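PDB 6WY9: acyl-CoA dehydrogenase domain protein Tcur3481 from Thermomonospora curvata, which binds FAD and probably acts as an acyl-CoA dehydrogenase or as a partner subunit of one. Local coordinates for residues L68-E76 and R277-E288; L95-Q105 and R209-T219. All blocks are in the same frame, centred on the assembly; numbering follows the deposited sequence. Where two conformers were deposited one is given.

Contact 1 (L68-E76 and R277-E288)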
loop_
_atom_site.group_PDB
_atom_site.type_symbol
_atom_site.label_atom_id
_atom_site.label_comp_id
_atom_site.label_asym_id
_atom_site.label_seq_id
_atom_site.Cartn_x
_atom_site.Cartn_y
_atom_site.Cartn_z
ATOM N N LEU B 68 -1.213 20.636 26.637
ATOM C CA LEU B 68 -1.210 19.426 25.827
ATOM C C LEU B 68 0.149 19.203 25.174
ATOM O O LEU B 68 0.588 18.055 25.064
ATOM C CB LEU B 68 -2.339 19.501 24.796
ATOM C CG LEU B 68 -2.555 18.286 23.874
ATOM C CD1 LEU B 68 -2.850 16.957 24.611
ATOM C CD2 LEU B 68 -3.626 18.606 22.820
ATOM N N GLY B 69 0.860 20.277 24.814
ATOM C CA GLY B 69 2.193 20.124 24.231
ATOM C C GLY B 69 3.167 19.401 25.139
ATOM O O GLY B 69 3.901 18.493 24.705
ATOM N N ALA B 70 3.228 19.819 26.410
ATOM C CA ALA B 70 4.099 19.134 27.361
ATOM C C ALA B 70 3.663 17.681 27.532
ATOM O O ALA B 70 4.504 16.771 27.614
ATOM C CB ALA B 70 4.096 19.859 28.719
ATOM N N LEU B 71 2.349 17.443 27.605
ATOM C CA LEU B 71 1.879 16.072 27.707
ATOM C C LEU B 71 2.380 15.248 26.522
ATOM O O LEU B 71 2.908 14.139 26.691
ATOM C CB LEU B 71 0.351 16.037 27.781
ATOM C CG LEU B 71 -0.169 14.588 27.787
ATOM C CD1 LEU B 71 0.435 13.765 28.948
ATOM C CD2 LEU B 71 -1.719 14.532 27.755
ATOM N N CYS B 72 2.289 15.806 25.321
ATOM C CA CYS B 72 2.708 15.039 24.143
ATOM C C CYS B 72 4.215 14.784 24.145
ATOM O O CYS B 72 4.669 13.723 23.693
ATOM C CB CYS B 72 2.265 15.757 22.880
ATOM S SG CYS B 72 0.431 15.609 22.630
ATOM N N VAL B 73 5.012 15.735 24.645
ATOM C CA VAL B 73 6.454 15.514 24.727
ATOM C C VAL B 73 6.738 14.365 25.679
ATOM O O VAL B 73 7.518 13.458 25.373
ATOM C CB VAL B 73 7.174 16.816 25.152
ATOM C CG1 VAL B 73 8.635 16.579 25.503
ATOM C CG2 VAL B 73 7.095 17.829 24.037
ATOM N N LEU B 74 6.064 14.363 26.833
ATOM C CA LEU B 74 6.242 13.273 27.789
ATOM C C LEU B 74 5.772 11.930 27.221
ATOM O O LEU B 74 6.438 10.907 27.418
ATOM C CB LEU B 74 5.494 13.587 29.082
ATOM C CG LEU B 74 5.468 12.501 30.155
ATOM C CD1 LEU B 74 6.882 12.243 30.765
ATOM C CD2 LEU B 74 4.457 12.868 31.259
ATOM N N LEU B 75 4.605 11.901 26.554
ATOM C CA LEU B 75 4.088 10.642 26.013
ATOM C C LEU B 75 4.977 10.097 24.905
ATOM O O LEU B 75 5.068 8.870 24.714
ATOM C CB LEU B 75 2.642 10.834 25.480
ATOM C CG LEU B 75 1.611 11.111 26.588
ATOM C CD1 LEU B 75 0.183 11.264 26.025
ATOM C CD2 LEU B 75 1.686 10.022 27.701
ATOM N N GLU B 76 5.549 10.993 24.097
ATOM C CA GLU B 76 6.420 10.536 23.036
ATOM C C GLU B 76 7.669 9.870 23.614
ATOM O O GLU B 76 8.079 8.791 23.153
ATOM C CB GLU B 76 6.783 11.699 22.107
ATOM C CG GLU B 76 7.741 11.263 21.015
ATOM C CD GLU B 76 8.152 12.381 20.046
ATOM O OE1 GLU B 76 7.707 13.539 20.200
ATOM O OE2 GLU B 76 8.939 12.086 19.116
ATOM N N ARG B 277 4.692 12.939 12.879
ATOM C CA ARG B 277 5.156 14.002 13.757
ATOM C C ARG B 277 4.586 15.362 13.360
ATOM O O ARG B 277 4.133 16.128 14.213
ATOM C CB ARG B 277 6.709 14.016 13.771
ATOM C CG ARG B 277 7.259 15.195 14.618
ATOM C CD ARG B 277 8.702 14.990 15.198
ATOM N NE ARG B 277 9.559 14.125 14.409
ATOM C CZ ARG B 277 10.071 12.964 14.834
ATOM N NH1 ARG B 277 10.853 12.285 14.033
ATOM N NH2 ARG B 277 9.811 12.477 16.054
ATOM N N VAL B 278 4.601 15.713 12.076
ATOM C CA VAL B 278 4.040 17.045 11.816
ATOM C C VAL B 278 2.525 17.061 12.015
ATOM O O VAL B 278 1.952 18.092 12.377
ATOM C CB VAL B 278 4.430 17.565 10.418
ATOM C CG1 VAL B 278 5.971 17.675 10.318
ATOM C CG2 VAL B 278 3.797 16.694 9.297
ATOM N N CYS B 279 1.835 15.952 11.770
ATOM C CA CYS B 279 0.397 16.001 12.000
ATOM C C CYS B 279 0.077 15.993 13.484
ATOM O O CYS B 279 -0.936 16.562 13.888
ATOM C CB CYS B 279 -0.313 14.844 11.334
ATOM S SG CYS B 279 -0.210 14.891 9.465
ATOM N N LEU B 280 0.870 15.292 14.289
ATOM C CA LEU B 280 0.713 15.411 15.757
ATOM C C LEU B 280 0.778 16.871 16.198
ATOM O O LEU B 280 -0.090 17.376 16.928
ATOM C CB LEU B 280 1.814 14.589 16.458
ATOM C CG LEU B 280 1.902 14.851 17.987
ATOM C CD1 LEU B 280 0.564 14.498 18.621
ATOM C CD2 LEU B 280 3.070 14.004 18.579
ATOM N N TRP B 281 1.808 17.576 15.760
ATOM C CA TRP B 281 1.977 18.918 16.293
ATOM C C TRP B 281 0.935 19.859 15.718
ATOM O O TRP B 281 0.521 20.805 16.390
ATOM C CB TRP B 281 3.430 19.356 16.077
ATOM C CG TRP B 281 4.265 18.597 17.124
ATOM C CD1 TRP B 281 5.059 17.488 16.916
ATOM C CD2 TRP B 281 4.252 18.813 18.554
ATOM N NE1 TRP B 281 5.589 17.053 18.119
ATOM C CE2 TRP B 281 5.100 17.837 19.135
ATOM C CE3 TRP B 281 3.631 19.758 19.390
ATOM C CZ2 TRP B 281 5.340 17.774 20.513
ATOM C CZ3 TRP B 281 3.876 19.699 20.765
ATOM C CH2 TRP B 281 4.723 18.710 21.309
ATOM N N GLN B 282 0.413 19.555 14.535
ATOM C CA GLN B 282 -0.722 20.336 14.046
ATOM C C GLN B 282 -1.952 20.134 14.932
ATOM O O GLN B 282 -2.717 21.079 15.179
ATOM C CB GLN B 282 -0.998 19.960 12.580
ATOM C CG GLN B 282 -2.194 20.662 11.945
ATOM C CD GLN B 282 -1.998 22.170 11.869
ATOM O OE1 GLN B 282 -0.894 22.653 11.655
ATOM N NE2 GLN B 282 -3.068 22.910 12.058
ATOM N N ALA B 283 -2.186 18.891 15.383
ATOM C CA ALA B 283 -3.314 18.641 16.275
ATOM C C ALA B 283 -3.135 19.405 17.572
ATOM O O ALA B 283 -4.078 20.025 18.067
ATOM C CB ALA B 283 -3.443 17.142 16.556
ATOM N N VAL B 284 -1.910 19.406 18.117
ATOM C CA VAL B 284 -1.658 20.142 19.366
ATOM C C VAL B 284 -1.887 21.625 19.146
ATOM O O VAL B 284 -2.623 22.281 19.895
ATOM C CB VAL B 284 -0.225 19.859 19.877
ATOM C CG1 VAL B 284 0.104 20.757 21.105
ATOM C CG2 VAL B 284 -0.036 18.350 20.162
ATOM N N CYS B 285 -1.283 22.181 18.089
ATOM C CA CYS B 285 -1.446 23.600 17.816
ATOM C C CYS B 285 -2.914 23.957 17.605
ATOM O O CYS B 285 -3.376 25.016 18.052
ATOM C CB CYS B 285 -0.588 23.985 16.609
ATOM S SG CYS B 285 1.185 23.993 17.018
ATOM N N ALA B 286 -3.667 23.080 16.927
ATOM C CA ALA B 286 -5.093 23.351 16.710
ATOM C C ALA B 286 -5.864 23.354 18.024
ATOM O O ALA B 286 -6.766 24.164 18.225
ATOM C CB ALA B 286 -5.694 22.317 15.751
ATOM N N ALA B 287 -5.555 22.424 18.921
ATOM C CA ALA B 287 -6.258 22.411 20.193
ATOM C C ALA B 287 -5.930 23.666 21.007
ATOM O O ALA B 287 -6.832 24.299 21.577
ATOM C CB ALA B 287 -5.922 21.116 20.944
ATOM N N GLU B 288 -4.665 24.092 21.010
ATOM C CA GLU B 288 -4.291 25.287 21.770
ATOM C C GLU B 288 -4.857 26.562 21.137
ATOM O O GLU B 288 -5.096 27.553 21.846
ATOM C CB GLU B 288 -2.761 25.362 21.929
ATOM C CG GLU B 288 -2.169 24.267 22.877
ATOM C CD GLU B 288 -0.627 24.141 22.835
ATOM O OE1 GLU B 288 -0.007 24.761 21.935
ATOM O OE2 GLU B 288 -0.040 23.423 23.699
HETATM O O HOH W 1 8.088 15.403 18.457
#

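Contact 2 (L95-Q105 and R209-T219)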
loop_
_atom_site.group_PDB
_atom_site.type_symbol
_atom_site.label_atom_id
_atom_site.label_comp_id
_atom_site.label_asym_id
_atom_site.label_seq_id
_atom_site.Cartn_x
_atom_site.Cartn_y
_atom_site.Cartn_z
ATOM N N LEU B 95 -6.478 16.429 32.481
ATOM C CA LEU B 95 -6.710 17.581 31.619
ATOM C C LEU B 95 -8.198 17.791 31.354
ATOM O O LEU B 95 -8.660 18.936 31.288
ATOM C CB LEU B 95 -5.933 17.419 30.307
ATOM C CG LEU B 95 -4.416 17.595 30.380
ATOM C CD1 LEU B 95 -3.802 17.391 28.945
ATOM C CD2 LEU B 95 -4.107 18.967 30.907
ATOM N N ALA B 96 -8.974 16.708 31.215
ATOM C CA ALA B 96 -10.431 16.848 31.110
ATOM C C ALA B 96 -11.012 17.492 32.362
ATOM O O ALA B 96 -11.934 18.322 32.281
ATOM C CB ALA B 96 -11.086 15.488 30.878
ATOM N N ILE B 97 -10.507 17.106 33.540
ATOM C CA ILE B 97 -11.009 17.720 34.770
ATOM C C ILE B 97 -10.601 19.179 34.827
ATOM O O ILE B 97 -11.373 20.057 35.255
ATOM C CB ILE B 97 -10.507 16.959 36.012
ATOM C CG1 ILE B 97 -11.205 15.600 36.095
ATOM C CG2 ILE B 97 -10.798 17.794 37.287
ATOM C CD1 ILE B 97 -10.475 14.578 36.971
ATOM N N ALA B 98 -9.359 19.451 34.444
ATOM C CA ALA B 98 -8.852 20.810 34.557
ATOM C C ALA B 98 -9.662 21.742 33.680
ATOM O O ALA B 98 -9.983 22.858 34.084
ATOM C CB ALA B 98 -7.372 20.846 34.181
ATOM N N GLU B 99 -10.059 21.277 32.502
ATOM C CA GLU B 99 -10.708 22.152 31.551
ATOM C C GLU B 99 -12.227 22.087 31.593
ATOM O O GLU B 99 -12.878 23.002 31.081
ATOM C CB GLU B 99 -10.225 21.815 30.136
ATOM C CG GLU B 99 -10.700 22.822 29.093
ATOM C CD GLU B 99 -9.799 24.055 28.948
ATOM O OE1 GLU B 99 -10.148 24.941 28.136
ATOM O OE2 GLU B 99 -8.744 24.131 29.618
ATOM N N HIS B 100 -12.814 21.026 32.154
ATOM C CA HIS B 100 -14.263 20.851 32.113
ATOM C C HIS B 100 -14.863 20.441 33.447
ATOM O O HIS B 100 -16.085 20.249 33.520
ATOM C CB HIS B 100 -14.657 19.805 31.070
ATOM C CG HIS B 100 -14.198 20.133 29.686
ATOM N ND1 HIS B 100 -14.909 20.965 28.843
ATOM C CD2 HIS B 100 -13.096 19.753 29.004
ATOM C CE1 HIS B 100 -14.264 21.067 27.693
ATOM N NE2 HIS B 100 -13.164 20.339 27.767
ATOM N N GLY B 101 -14.045 20.328 34.521
ATOM C CA GLY B 101 -14.559 19.894 35.801
ATOM C C GLY B 101 -15.108 21.029 36.647
ATOM O O GLY B 101 -14.870 22.202 36.367
ATOM N N THR B 102 -15.877 20.650 37.670
ATOM C CA THR B 102 -16.262 21.571 38.733
ATOM C C THR B 102 -15.063 21.864 39.637
ATOM O O THR B 102 -14.023 21.195 39.582
ATOM C CB THR B 102 -17.388 20.989 39.591
ATOM O OG1 THR B 102 -16.903 19.851 40.320
ATOM C CG2 THR B 102 -18.580 20.571 38.733
ATOM N N ALA B 103 -15.228 22.873 40.491
ATOM C CA ALA B 103 -14.234 23.151 41.520
ATOM C C ALA B 103 -13.954 21.905 42.347
ATOM O O ALA B 103 -12.795 21.534 42.554
ATOM C CB ALA B 103 -14.703 24.303 42.408
ATOM N N GLU B 104 -15.010 21.223 42.802
ATOM C CA GLU B 104 -14.833 19.985 43.564
ATOM C C GLU B 104 -13.989 18.963 42.805
ATOM O O GLU B 104 -13.116 18.310 43.391
ATOM C CB GLU B 104 -16.200 19.397 43.916
ATOM C CG GLU B 104 -16.170 18.262 44.927
ATOM C CD GLU B 104 -17.050 17.101 44.508
ATOM O OE1 GLU B 104 -16.527 16.169 43.858
ATOM O OE2 GLU B 104 -18.264 17.129 44.814
ATOM N N GLN B 105 -14.241 18.794 41.501
ATOM C CA GLN B 105 -13.460 17.840 40.718
ATOM C C GLN B 105 -12.016 18.299 40.551
ATOM O O GLN B 105 -11.091 17.487 40.680
ATOM C CB GLN B 105 -14.133 17.596 39.366
ATOM C CG GLN B 105 -15.520 16.972 39.540
ATOM C CD GLN B 105 -16.411 17.061 38.306
ATOM O OE1 GLN B 105 -16.162 17.851 37.396
ATOM N NE2 GLN B 105 -17.466 16.249 38.286
ATOM N N ARG B 209 -20.921 12.038 38.807
ATOM C CA ARG B 209 -21.027 13.486 38.714
ATOM C C ARG B 209 -20.591 13.904 37.323
ATOM O O ARG B 209 -19.560 13.435 36.830
ATOM C CB ARG B 209 -20.140 14.170 39.752
ATOM C CG ARG B 209 -20.322 13.654 41.163
ATOM C CD ARG B 209 -21.682 14.050 41.692
ATOM N NE ARG B 209 -21.798 15.497 41.844
ATOM C CZ ARG B 209 -22.812 16.110 42.454
ATOM N NH1 ARG B 209 -23.806 15.403 42.977
ATOM N NH2 ARG B 209 -22.829 17.435 42.544
ATOM N N ALA B 210 -21.359 14.783 36.690
ATOM C CA ALA B 210 -21.039 15.181 35.324
ATOM C C ALA B 210 -19.862 16.155 35.279
ATOM O O ALA B 210 -19.643 16.950 36.205
ATOM C CB ALA B 210 -22.267 15.811 34.659
ATOM N N LEU B 211 -19.087 16.074 34.193
ATOM C CA LEU B 211 -18.246 17.180 33.750
ATOM C C LEU B 211 -19.085 18.103 32.855
ATOM O O LEU B 211 -20.217 17.784 32.484
ATOM C CB LEU B 211 -16.998 16.681 33.007
ATOM C CG LEU B 211 -15.839 16.114 33.830
ATOM C CD1 LEU B 211 -16.290 14.823 34.501
ATOM C CD2 LEU B 211 -14.553 15.846 32.955
ATOM N N GLY B 212 -18.537 19.266 32.508
ATOM C CA GLY B 212 -19.224 20.209 31.644
ATOM C C GLY B 212 -19.649 19.653 30.287
ATOM O O GLY B 212 -19.181 18.605 29.821
ATOM N N PRO B 213 -20.548 20.387 29.618
ATOM C CA PRO B 213 -21.212 19.855 28.414
ATOM C C PRO B 213 -20.275 19.523 27.269
ATOM O O PRO B 213 -20.596 18.664 26.442
ATOM C CB PRO B 213 -22.163 20.995 28.004
ATOM C CG PRO B 213 -22.221 21.928 29.168
ATOM C CD PRO B 213 -20.941 21.773 29.914
ATOM N N ALA B 214 -19.151 20.210 27.154
ATOM C CA ALA B 214 -18.227 19.957 26.061
ATOM C C ALA B 214 -17.163 18.910 26.411
ATOM O O ALA B 214 -16.265 18.660 25.606
ATOM C CB ALA B 214 -17.565 21.273 25.636
ATOM N N ALA B 215 -17.261 18.269 27.579
ATOM C CA ALA B 215 -16.166 17.423 28.044
ATOM C C ALA B 215 -15.925 16.235 27.124
ATOM O O ALA B 215 -14.771 15.870 26.880
ATOM C CB ALA B 215 -16.429 16.930 29.463
ATOM N N LEU B 216 -16.997 15.610 26.619
ATOM C CA LEU B 216 -16.808 14.341 25.881
ATOM C C LEU B 216 -16.083 14.570 24.570
ATOM O O LEU B 216 -15.023 13.949 24.351
ATOM C CB LEU B 216 -18.157 13.649 25.664
ATOM C CG LEU B 216 -17.986 12.349 24.836
ATOM C CD1 LEU B 216 -16.925 11.445 25.410
ATOM C CD2 LEU B 216 -19.294 11.541 24.647
ATOM N N PRO B 217 -16.574 15.410 23.651
ATOM C CA PRO B 217 -15.835 15.565 22.382
ATOM C C PRO B 217 -14.446 16.132 22.608
ATOM O O PRO B 217 -13.508 15.751 21.908
ATOM C CB PRO B 217 -16.717 16.507 21.542
ATOM C CG PRO B 217 -17.879 16.956 22.476
ATOM C CD PRO B 217 -17.622 16.430 23.844
ATOM N N TRP B 218 -14.287 17.033 23.588
ATOM C CA TRP B 218 -12.956 17.541 23.911
ATOM C C TRP B 218 -12.029 16.414 24.365
ATOM O O TRP B 218 -10.868 16.309 23.929
ATOM C CB TRP B 218 -13.077 18.597 24.993
ATOM C CG TRP B 218 -11.885 19.397 25.204
ATOM C CD1 TRP B 218 -11.573 20.571 24.588
ATOM C CD2 TRP B 218 -10.844 19.141 26.147
ATOM N NE1 TRP B 218 -10.385 21.060 25.079
ATOM C CE2 TRP B 218 -9.916 20.199 26.038
ATOM C CE3 TRP B 218 -10.599 18.120 27.066
ATOM C CZ2 TRP B 218 -8.764 20.267 26.818
ATOM C CZ3 TRP B 218 -9.448 18.193 27.845
ATOM C CH2 TRP B 218 -8.553 19.261 27.718
ATOM N N THR B 219 -12.520 15.574 25.266
ATOM C CA THR B 219 -11.665 14.522 25.785
ATOM C C THR B 219 -11.303 13.527 24.683
ATOM O O THR B 219 -10.175 13.035 24.634
ATOM C CB THR B 219 -12.346 13.844 26.979
ATOM O OG1 THR B 219 -12.544 14.815 27.999
ATOM C CG2 THR B 219 -11.448 12.749 27.555
HETATM O O HOH W 2 -17.695 21.719 29.143
#

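Contact 1 (L68-E76 and R277-E288)
Cys72 meets Val284 and Leu280 where helix 67-80 packs on helix 260-288. With chi1 at -73° its SG lies anti to the carbonyl carbon, and from there it reaches Val284 CG2 at 3.7 Å, with Leu280 CD1 a little farther off. Gly69 makes the close backbone approach: its CA is 6.2 Å from Val284 CA. With no side chain between them, Val284 CG1 packs directly on Gly69 CA at 3.8 Å. Leu68 extends this apolar strip, its CD2 branch touching Ala287 CB.

The short segments run nearly antiparallel, at 155°. They join the N-terminal helical domain of the acyl-CoA dehydrogenase fold to its C-terminal helical bundle. Helix 215-248 closes the buried side, where Leu232 touches both Glu76 and Leu280.

Trp281 lies toward the rim. The outer corner of its six-membered ring, CH2, reaches helix 67-80. Val73 CG2 meets this corner edge-on at 3.7 Å, and Gly69 O lies at the same edge. On the five-membered ring, NE1 donates to a water at 3.0 Å, and that water donates to Glu76 OE1. Were Trp281 an alanine, Val73 and Gly69 would probably face a gap and the water would lose its indole donor.

Glu76 is a buried charge gripped by several partners. Its chain is extended, and OE2 forms a salt bridge to NH2 of partly exposed Arg277 at 3.2 Å, at the guanidinium edge. The stronger partner of this oxygen is Arg80. The loose end is at Glu288: exposed and poorly ordered, it accepts a weak bond from Gly69 N to OE2, 3.5 Å long.

Contact 2 (L95-Q105 and R209-T219)
His100 and Trp218 form the aromatic part of the contact. The imidazole edge meets the face of the indole five-membered ring, with planes at 67° and centroids 4.4 Å apart. NE2 does the touching, 3.0 Å from Trp218 CG. Two CH-pi contacts join them: Ala215 CA sits over the centre of the imidazole, and Glu99 CB lies over the indole six-membered ring, on the same face as His100. At chi1 -167° the indole swings away from the backbone N, and Trp218 enters as a knob among Leu95, Ala96, Glu99 and His100.

Apolar packing continues at Leu211, whose CD2 approaches Ala96 CB at 4.1 Å. In the N-terminal helical domain the contact takes in the C-terminal part of helix 87-100 and the start of helix 103-106. It joins them to the passage from the beta domain, at strand 206-210, into helix 215-248.

Hydrogen bonds hold the chain turns. Gly212 N donates to His100 O at 2.8 Å, nearly straight at 169°. Gln105 NE2 reaches Ala210 O at 3.1 Å, from above the carbonyl plane. The same amide accepts from Thr102 N through OE1, which fixes its rotation. Thr102 OG1 in turn accepts from Gln105 N, forming a capping box. A water links His100 ND1 to Ala214 N, 2.9 Å from each.

Both contacts tie the N-terminal helical domain to later parts of the chain. Contact 1 is mostly buried, about 12 Å from the chain centre. Contact 2 is centred about 18 Å out and is only partly buried. Contact 1 joins two long helices, mainly by apolar packing, Trp281 included, with charges toward its ends. Contact 2 joins helix ends, turns and a strand end, so backbone hydrogen bonds and ring contacts matter more. Consecutive helices 67-80 and 87-100 connect them directly: Leu71 CD2 lies 3.7 Å from Leu95 CD1. Helix 215-248 begins in contact 2 and passes beside contact 1. Both lie away from the FAD pocket.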